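Local coordinates for protein endo-beta-mannanase (Rhizomucor miehei, PDB 4QP0) that probably hydrolyses internal beta-1,4-mannosidic linkages at random in mannans, galactomannans and glucomannans, as a secreted family 5 glycoside hydrolase, at residues Y27-S32 / K38-D43; E137-F142 / I199-E204. One frame throughout, in Å; residues are numbered along the deposited sequence.

Interaction 1. Residues Y27-S32 / K38-D43; sequences YYLMTS and KQVFSD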
ATOM      1  N   TYR A  27      -3.830  -0.339  -8.264  1.00 30.48           N
ATOM      2  CA  TYR A  27      -4.885  -0.875  -7.408  1.00 32.96           C
ATOM      3  C   TYR A  27      -5.899  -1.710  -8.196  1.00 34.01           C
ATOM      4  O   TYR A  27      -6.509  -2.644  -7.655  1.00 33.23           O
ATOM      5  CB  TYR A  27      -5.601   0.278  -6.688  1.00 33.23           C
ATOM      6  CG  TYR A  27      -6.671   0.962  -7.517  1.00 34.37           C
ATOM      7  CD1 TYR A  27      -8.000   0.540  -7.455  1.00 35.08           C
ATOM      8  CD2 TYR A  27      -6.356   2.025  -8.371  1.00 34.44           C
ATOM      9  CE1 TYR A  27      -8.983   1.152  -8.215  1.00 36.04           C
ATOM     10  CE2 TYR A  27      -7.338   2.651  -9.133  1.00 35.16           C
ATOM     11  CZ  TYR A  27      -8.650   2.208  -9.052  1.00 35.64           C
ATOM     12  OH  TYR A  27      -9.643   2.807  -9.800  1.00 35.29           O
ATOM     13  N   TYR A  28      -6.054  -1.362  -9.475  1.00 33.85           N
ATOM     14  CA  TYR A  28      -7.110  -1.879 -10.344  1.00 34.78           C
ATOM     15  C   TYR A  28      -6.769  -3.218 -10.999  1.00 36.11           C
ATOM     16  O   TYR A  28      -7.497  -3.678 -11.892  1.00 38.21           O
ATOM     17  CB  TYR A  28      -7.443  -0.844 -11.434  1.00 34.80           C
ATOM     18  CG  TYR A  28      -6.249  -0.464 -12.289  1.00 35.42           C
ATOM     19  CD1 TYR A  28      -5.994  -1.112 -13.497  1.00 35.15           C
ATOM     20  CD2 TYR A  28      -5.361   0.534 -11.881  1.00 35.22           C
ATOM     21  CE1 TYR A  28      -4.901  -0.774 -14.278  1.00 35.72           C
ATOM     22  CE2 TYR A  28      -4.262   0.873 -12.657  1.00 35.39           C
ATOM     23  CZ  TYR A  28      -4.039   0.219 -13.852  1.00 34.99           C
ATOM     24  OH  TYR A  28      -2.954   0.556 -14.618  1.00 35.27           O
ATOM     25  N   LEU A  29      -5.668  -3.842 -10.579  1.00 35.54           N
ATOM     26  CA  LEU A  29      -5.285  -5.134 -11.146  1.00 35.32           C
ATOM     27  C   LEU A  29      -6.358  -6.197 -10.905  1.00 37.47           C
ATOM     28  O   LEU A  29      -6.656  -7.002 -11.794  1.00 37.45           O
ATOM     29  CB  LEU A  29      -3.916  -5.588 -10.626  1.00 34.19           C
ATOM     30  CG  LEU A  29      -2.710  -5.126 -11.464  1.00 33.83           C
ATOM     31  CD1 LEU A  29      -1.395  -5.374 -10.733  1.00 31.71           C
ATOM     32  CD2 LEU A  29      -2.694  -5.793 -12.834  1.00 32.89           C
ATOM     33  N   MET A  30      -6.950  -6.162  -9.710  1.00 38.06           N
ATOM     34  CA  MET A  30      -8.018  -7.081  -9.322  1.00 39.17           C
ATOM     35  C   MET A  30      -9.281  -7.056 -10.210  1.00 40.11           C
ATOM     36  O   MET A  30     -10.102  -7.965 -10.139  1.00 39.16           O
ATOM     37  CB  MET A  30      -8.383  -6.882  -7.839  1.00 39.53           C
ATOM     38  CG  MET A  30      -8.940  -5.515  -7.479  1.00 39.56           C
ATOM     39  SD  MET A  30      -9.565  -5.514  -5.785  1.00 44.92           S
ATOM     40  CE  MET A  30     -10.085  -3.807  -5.612  1.00 41.68           C
ATOM     41  N   THR A  31      -9.443  -6.023 -11.036  1.00 41.83           N
ATOM     42  CA  THR A  31     -10.633  -5.914 -11.891  1.00 41.00           C
ATOM     43  C   THR A  31     -10.299  -5.949 -13.371  1.00 40.35           C
ATOM     44  O   THR A  31     -11.195  -5.937 -14.215  1.00 41.99           O
ATOM     45  CB  THR A  31     -11.459  -4.639 -11.602  1.00 40.37           C
ATOM     46  OG1 THR A  31     -10.645  -3.474 -11.813  1.00 38.64           O
ATOM     47  CG2 THR A  31     -12.022  -4.654 -10.175  1.00 38.78           C
ATOM     48  N   SER A  32      -9.009  -5.987 -13.680  1.00 40.53           N
ATOM     49  CA  SER A  32      -8.548  -5.918 -15.055  1.00 40.14           C
ATOM     50  C   SER A  32      -8.699  -7.249 -15.771  1.00 40.59           C
ATOM     51  O   SER A  32      -8.539  -8.310 -15.162  1.00 39.34           O
ATOM     52  CB  SER A  32      -7.085  -5.473 -15.102  1.00 41.23           C
ATOM     53  OG  SER A  32      -6.949  -4.137 -14.653  1.00 41.95           O
ATOM     54  N   LYS A  38      -1.421  -8.554 -17.962  1.00 40.96           N
ATOM     55  CA  LYS A  38      -0.158  -8.818 -18.657  1.00 43.30           C
ATOM     56  C   LYS A  38       0.519  -7.533 -19.123  1.00 43.97           C
ATOM     57  O   LYS A  38       1.739  -7.395 -19.026  1.00 45.26           O
ATOM     58  CB  LYS A  38      -0.385  -9.753 -19.855  1.00 43.81           C
ATOM     59  CG  LYS A  38      -0.112 -11.228 -19.575  1.00 43.79           C
ATOM     60  CD  LYS A  38      -0.810 -12.135 -20.584  1.00 43.16           C
ATOM     61  CE  LYS A  38      -0.287 -13.564 -20.492  1.00 44.20           C
ATOM     62  NZ  LYS A  38      -1.251 -14.604 -20.971  1.00 43.55           N
ATOM     63  N   GLN A  39      -0.289  -6.601 -19.626  1.00 45.32           N
ATOM     64  CA  GLN A  39       0.189  -5.309 -20.120  1.00 43.80           C
ATOM     65  C   GLN A  39       0.891  -4.508 -19.021  1.00 42.34           C
ATOM     66  O   GLN A  39       1.987  -3.987 -19.236  1.00 41.24           O
ATOM     67  CB  GLN A  39      -0.980  -4.509 -20.703  1.00 45.86           C
ATOM     68  CG  GLN A  39      -0.601  -3.218 -21.414  1.00 47.90           C
ATOM     69  CD  GLN A  39      -0.056  -3.450 -22.811  1.00 50.55           C
ATOM     70  OE1 GLN A  39      -0.738  -3.187 -23.803  1.00 52.98           O
ATOM     71  NE2 GLN A  39       1.174  -3.952 -22.898  1.00 48.94           N
ATOM     72  N   VAL A  40       0.258  -4.426 -17.848  1.00 40.22           N
ATOM     73  CA  VAL A  40       0.838  -3.751 -16.691  1.00 38.94           C
ATOM     74  C   VAL A  40       2.275  -4.223 -16.473  1.00 38.36           C
ATOM     75  O   VAL A  40       3.200  -3.407 -16.415  1.00 38.06           O
ATOM     76  CB  VAL A  40      -0.022  -3.959 -15.424  1.00 40.62           C
ATOM     77  CG1 VAL A  40       0.727  -3.562 -14.157  1.00 41.49           C
ATOM     78  CG2 VAL A  40      -1.317  -3.171 -15.531  1.00 41.31           C
ATOM     79  N   PHE A  41       2.462  -5.540 -16.406  1.00 37.31           N
ATOM     80  CA  PHE A  41       3.771  -6.109 -16.096  1.00 34.95           C
ATOM     81  C   PHE A  41       4.827  -5.919 -17.179  1.00 34.78           C
ATOM     82  O   PHE A  41       5.994  -5.731 -16.856  1.00 35.31           O
ATOM     83  CB  PHE A  41       3.656  -7.578 -15.678  1.00 33.02           C
ATOM     84  CG  PHE A  41       2.924  -7.775 -14.383  1.00 33.57           C
ATOM     85  CD1 PHE A  41       3.320  -7.096 -13.232  1.00 33.38           C
ATOM     86  CD2 PHE A  41       1.833  -8.630 -14.309  1.00 32.66           C
ATOM     87  CE1 PHE A  41       2.632  -7.267 -12.038  1.00 32.70           C
ATOM     88  CE2 PHE A  41       1.146  -8.810 -13.115  1.00 31.22           C
ATOM     89  CZ  PHE A  41       1.545  -8.127 -11.983  1.00 31.46           C
ATOM     90  N   SER A  42       4.442  -5.960 -18.451  1.00 35.57           N
ATOM     91  CA  SER A  42       5.427  -5.736 -19.522  1.00 36.36           C
ATOM     92  C   SER A  42       5.799  -4.256 -19.664  1.00 36.65           C
ATOM     93  O   SER A  42       6.945  -3.930 -19.981  1.00 37.85           O
ATOM     94  CB  SER A  42       4.978  -6.346 -20.856  1.00 36.13           C
ATOM     95  OG  SER A  42       3.633  -6.025 -21.133  1.00 39.22           O
ATOM     96  N   ASP A  43       4.838  -3.363 -19.408  1.00 36.43           N
ATOM     97  CA  ASP A  43       5.111  -1.924 -19.361  1.00 36.75           C
ATOM     98  C   ASP A  43       6.068  -1.611 -18.211  1.00 37.74           C
ATOM     99  O   ASP A  43       7.071  -0.913 -18.396  1.00 39.84           O
ATOM    100  CB  ASP A  43       3.820  -1.114 -19.192  1.00 36.48           C
ATOM    101  CG  ASP A  43       2.944  -1.103 -20.444  1.00 35.71           C
ATOM    102  OD1 ASP A  43       3.244  -1.814 -21.430  1.00 36.01           O
ATOM    103  OD2 ASP A  43       1.933  -0.367 -20.430  1.00 35.93           O
TER

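Interaction 2. Residues E137-F142 / I199-E204; sequences EMIDSF and IKEISE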
ATOM      1  N   GLU A 137     -15.383  -8.618  17.471  1.00 43.98           N
ATOM      2  CA  GLU A 137     -16.114  -9.300  16.398  1.00 43.01           C
ATOM      3  C   GLU A 137     -15.620  -8.861  15.006  1.00 41.61           C
ATOM      4  O   GLU A 137     -15.350  -9.701  14.151  1.00 40.75           O
ATOM      5  CB  GLU A 137     -17.627  -9.068  16.552  1.00 42.78           C
ATOM      6  CG  GLU A 137     -18.512 -10.160  15.976  1.00 41.34           C
ATOM      7  CD  GLU A 137     -19.963  -9.731  15.861  1.00 41.47           C
ATOM      8  N   MET A 138     -15.488  -7.552  14.795  1.00 41.05           N
ATOM      9  CA  MET A 138     -14.969  -6.995  13.527  1.00 41.21           C
ATOM     10  C   MET A 138     -13.517  -7.406  13.240  1.00 41.08           C
ATOM     11  O   MET A 138     -13.186  -7.773  12.106  1.00 42.32           O
ATOM     12  CB  MET A 138     -15.101  -5.461  13.496  1.00 40.55           C
ATOM     13  CG  MET A 138     -16.507  -4.940  13.205  1.00 40.65           C
ATOM     14  SD  MET A 138     -16.669  -3.146  13.334  1.00 42.17           S
ATOM     15  CE  MET A 138     -18.432  -2.938  13.535  1.00 41.53           C
ATOM     16  N   ILE A 139     -12.669  -7.339  14.266  1.00 39.80           N
ATOM     17  CA  ILE A 139     -11.259  -7.750  14.188  1.00 39.99           C
ATOM     18  C   ILE A 139     -11.108  -9.237  13.818  1.00 41.60           C
ATOM     19  O   ILE A 139     -10.195  -9.607  13.073  1.00 41.20           O
ATOM     20  CB  ILE A 139     -10.511  -7.458  15.522  1.00 39.64           C
ATOM     21  CG1 ILE A 139     -10.518  -5.954  15.840  1.00 39.52           C
ATOM     22  CG2 ILE A 139      -9.083  -8.001  15.496  1.00 39.60           C
ATOM     23  CD1 ILE A 139     -10.094  -5.597  17.257  1.00 37.27           C
ATOM     24  N   ASP A 140     -12.002 -10.080  14.342  1.00 43.58           N
ATOM     25  CA  ASP A 140     -11.963 -11.523  14.068  1.00 43.96           C
ATOM     26  C   ASP A 140     -12.331 -11.864  12.625  1.00 42.42           C
ATOM     27  O   ASP A 140     -11.872 -12.879  12.081  1.00 41.01           O
ATOM     28  CB  ASP A 140     -12.850 -12.286  15.049  1.00 45.51           C
ATOM     29  CG  ASP A 140     -12.212 -12.426  16.415  1.00 47.92           C
ATOM     30  OD1 ASP A 140     -10.972 -12.286  16.513  1.00 49.58           O
ATOM     31  OD2 ASP A 140     -12.947 -12.683  17.390  1.00 47.96           O
ATOM     32  N   SER A 141     -13.146 -11.004  12.019  1.00 39.86           N
ATOM     33  CA  SER A 141     -13.515 -11.121  10.616  1.00 38.97           C
ATOM     34  C   SER A 141     -12.367 -10.671   9.714  1.00 39.54           C
ATOM     35  O   SER A 141     -12.152 -11.244   8.640  1.00 39.36           O
ATOM     36  CB  SER A 141     -14.772 -10.303  10.330  1.00 38.36           C
ATOM     37  OG  SER A 141     -15.256 -10.540   9.023  1.00 37.73           O
ATOM     38  N   PHE A 142     -11.630  -9.645  10.144  1.00 38.35           N
ATOM     39  CA  PHE A 142     -10.439  -9.219   9.419  1.00 38.46           C
ATOM     40  C   PHE A 142      -9.376 -10.305   9.525  1.00 39.04           C
ATOM     41  O   PHE A 142      -8.727 -10.642   8.531  1.00 38.58           O
ATOM     42  CB  PHE A 142      -9.922  -7.858   9.919  1.00 38.08           C
ATOM     43  CG  PHE A 142      -8.836  -7.247   9.050  1.00 37.81           C
ATOM     44  CD1 PHE A 142      -8.744  -7.541   7.680  1.00 37.14           C
ATOM     45  CD2 PHE A 142      -7.911  -6.352   9.600  1.00 36.88           C
ATOM     46  CE1 PHE A 142      -7.744  -6.979   6.893  1.00 37.05           C
ATOM     47  CE2 PHE A 142      -6.912  -5.783   8.809  1.00 36.17           C
ATOM     48  CZ  PHE A 142      -6.829  -6.098   7.459  1.00 36.30           C
ATOM     49  N   ILE A 199      -2.795  -1.732  15.055  1.00 33.60           N
ATOM     50  CA  ILE A 199      -1.728  -2.045  14.093  1.00 35.38           C
ATOM     51  C   ILE A 199      -0.817  -3.136  14.642  1.00 36.24           C
ATOM     52  O   ILE A 199      -0.342  -3.988  13.892  1.00 37.07           O
ATOM     53  CB  ILE A 199      -0.870  -0.800  13.774  1.00 35.94           C
ATOM     54  CG1 ILE A 199      -1.707   0.278  13.064  1.00 37.34           C
ATOM     55  CG2 ILE A 199       0.382  -1.177  12.982  1.00 35.68           C
ATOM     56  CD1 ILE A 199      -2.078  -0.041  11.628  1.00 39.58           C
ATOM     57  N   LYS A 200      -0.581  -3.091  15.952  1.00 36.09           N
ATOM     58  CA  LYS A 200       0.326  -4.020  16.620  1.00 36.39           C
ATOM     59  C   LYS A 200      -0.159  -5.461  16.483  1.00 37.74           C
ATOM     60  O   LYS A 200       0.574  -6.311  15.961  1.00 38.39           O
ATOM     61  CB  LYS A 200       0.481  -3.634  18.096  1.00 36.95           C
ATOM     62  CG  LYS A 200       1.485  -4.461  18.885  1.00 36.40           C
ATOM     63  CD  LYS A 200       1.657  -3.887  20.281  1.00 37.09           C
ATOM     64  CE  LYS A 200       2.820  -4.528  21.018  1.00 37.63           C
ATOM     65  NZ  LYS A 200       2.461  -5.870  21.548  1.00 35.62           N
ATOM     66  N   GLU A 201      -1.394  -5.724  16.921  1.00 36.80           N
ATOM     67  CA  GLU A 201      -1.918  -7.090  16.966  1.00 36.51           C
ATOM     68  C   GLU A 201      -2.241  -7.684  15.595  1.00 34.50           C
ATOM     69  O   GLU A 201      -2.087  -8.887  15.393  1.00 35.15           O
ATOM     70  CB  GLU A 201      -3.126  -7.192  17.910  1.00 39.22           C
ATOM     71  CG  GLU A 201      -4.465  -6.828  17.289  1.00 41.07           C
ATOM     72  CD  GLU A 201      -5.635  -7.264  18.148  1.00 44.39           C
ATOM     73  OE1 GLU A 201      -6.569  -6.449  18.329  1.00 45.55           O
ATOM     74  OE2 GLU A 201      -5.621  -8.415  18.646  1.00 44.48           O
ATOM     75  N   ILE A 202      -2.694  -6.850  14.662  1.00 33.83           N
ATOM     76  CA  ILE A 202      -2.931  -7.298  13.289  1.00 33.21           C
ATOM     77  C   ILE A 202      -1.615  -7.689  12.619  1.00 32.40           C
ATOM     78  O   ILE A 202      -1.530  -8.739  11.984  1.00 32.78           O
ATOM     79  CB  ILE A 202      -3.684  -6.241  12.448  1.00 34.01           C
ATOM     80  CG1 ILE A 202      -5.113  -6.029  12.986  1.00 33.33           C
ATOM     81  CG2 ILE A 202      -3.714  -6.623  10.972  1.00 32.69           C
ATOM     82  CD1 ILE A 202      -5.993  -7.262  13.001  1.00 33.21           C
ATOM     83  N   SER A 203      -0.583  -6.869  12.782  1.00 32.77           N
ATOM     84  CA  SER A 203       0.725  -7.204  12.199  1.00 34.46           C
ATOM     85  C   SER A 203       1.332  -8.425  12.887  1.00 34.40           C
ATOM     86  O   SER A 203       1.964  -9.251  12.235  1.00 33.76           O
ATOM     87  CB  SER A 203       1.692  -6.009  12.212  1.00 34.87           C
ATOM     88  OG  SER A 203       1.976  -5.566  13.530  1.00 34.49           O
ATOM     89  N   GLU A 204       1.119  -8.546  14.199  1.00 35.66           N
ATOM     90  CA  GLU A 204       1.522  -9.756  14.919  1.00 35.77           C
ATOM     91  C   GLU A 204       0.737 -10.972  14.439  1.00 34.15           C
ATOM     92  O   GLU A 204       1.313 -12.041  14.253  1.00 35.15           O
ATOM     93  CB  GLU A 204       1.426  -9.584  16.438  1.00 37.57           C
ATOM     94  CG  GLU A 204       2.637  -8.876  17.039  1.00 38.95           C
ATOM     95  CD  GLU A 204       2.429  -8.411  18.480  1.00 40.76           C
ATOM     96  OE1 GLU A 204       1.355  -8.687  19.072  1.00 41.23           O
ATOM     97  OE2 GLU A 204       3.352  -7.753  19.020  1.00 39.70           O
TER

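Interaction 1. Residues Y27-S32 / K38-D43
Y28 and V40 owe their meeting to their first torsions: the tyrosine CG sits between its backbone N and carbonyl carbon (chi1 58°), sending the ring toward the helix, while V40 has CG1 anti to its backbone N (chi1 166°), which puts CG2 anti to the carbonyl carbon, where that methyl can meet both Y28 and L29. The setting is a TIM barrel, at the point where the loop that follows strand 17-25 turns into helix 34-47, so a short 3-10 turn at 29-31 packs against the helix it leads into. L29 and V40 reach toward each other tip to tip, CD2 of L29 standing 4.0 Å from CG2 of V40. The other leucine branch goes elsewhere, with L29 CD1 lying 4.2 Å from CZ at the far end of the F41 ring. The two methyls of L29 are thus shared between successive residues of the helix. Y28 joins obliquely and more distantly, its OH 4.2 Å from V40 CG2. That hydroxyl is hydrogen-bonded to I326 O and V328 N, which ties the ring to the chain following strand 320-323. Helix 87-98 and strand 51-55 close in on L29 and F41 as well, leaving this small apolar cluster buried. The turn itself is tightened around the carbonyl of Y28, whose O accepts from T31 N at 3.2 Å. From the opposite face of the carbonyl plane comes S32 OG, 2.9 Å from Y28 O and 44° out of that plane.

Interaction 2. Residues E137-F142 / I199-E204
I202 fits its two outer methyls against I139 and F142, and this apolar trio is the close-packed part of the contact between helices 136-151 and 192-209. Its CD1 is shared, lying 4.0 Å from I139 CG2 and equally near F142 CD2, while I202 CG2 stands 4.0 Å from F142 CE2. I202 and F142 cross at about a right angle, whereas I202 and I139 cross at a slant. The ring of F142 is swung opposite its backbone N (chi1 -170°), which carries CD2 and CE2 across to the neighbouring helix. Outside the two segments, the ring of F132 meets that of F142, and I172 touches I202.

The other margin is looser in another sense: it is partly exposed, more polar, and built from a single pair. Here E201 runs out as an extended chain and crosses I139 at about a right angle, bringing OE1 to 3.8 Å from I139 CD1. This is contact without a bond: the carboxylate oxygen merely borders a methyl. E201 OE2 has a long, weak ion pair with K143 NZ. The nearest like charge is well separated, D140 OD1 being 6.9 Å from E201 OE2, so any mutual repulsion is probably modest.

The short segments run in the same general direction, crossing at -32° with axes 11.6 Å apart at closest approach. Near-parallel helices, joined through strand 167-171 between them in sequence, are characteristic of the outer helical layer of a TIM barrel.

Both contacts belong to the layer outside the strands of a TIM barrel, one at a strand-to-helix loop and one between helices. Interaction 1 is local, only five residues separating its segments; interaction 2 brings together segments 57 residues apart along the chain, with strand 167-171 between them. The centres of interaction 1 and interaction 2 lie 29 Å apart, and the nearest atoms of interactions 1 and 2 are about 13 Å apart, without touching. In family 5 enzymes the active site lies at the C-terminal ends of the barrel strands, the end from which loop 27-32 leaves strand 17-25; neither contact is identified with a catalytic residue.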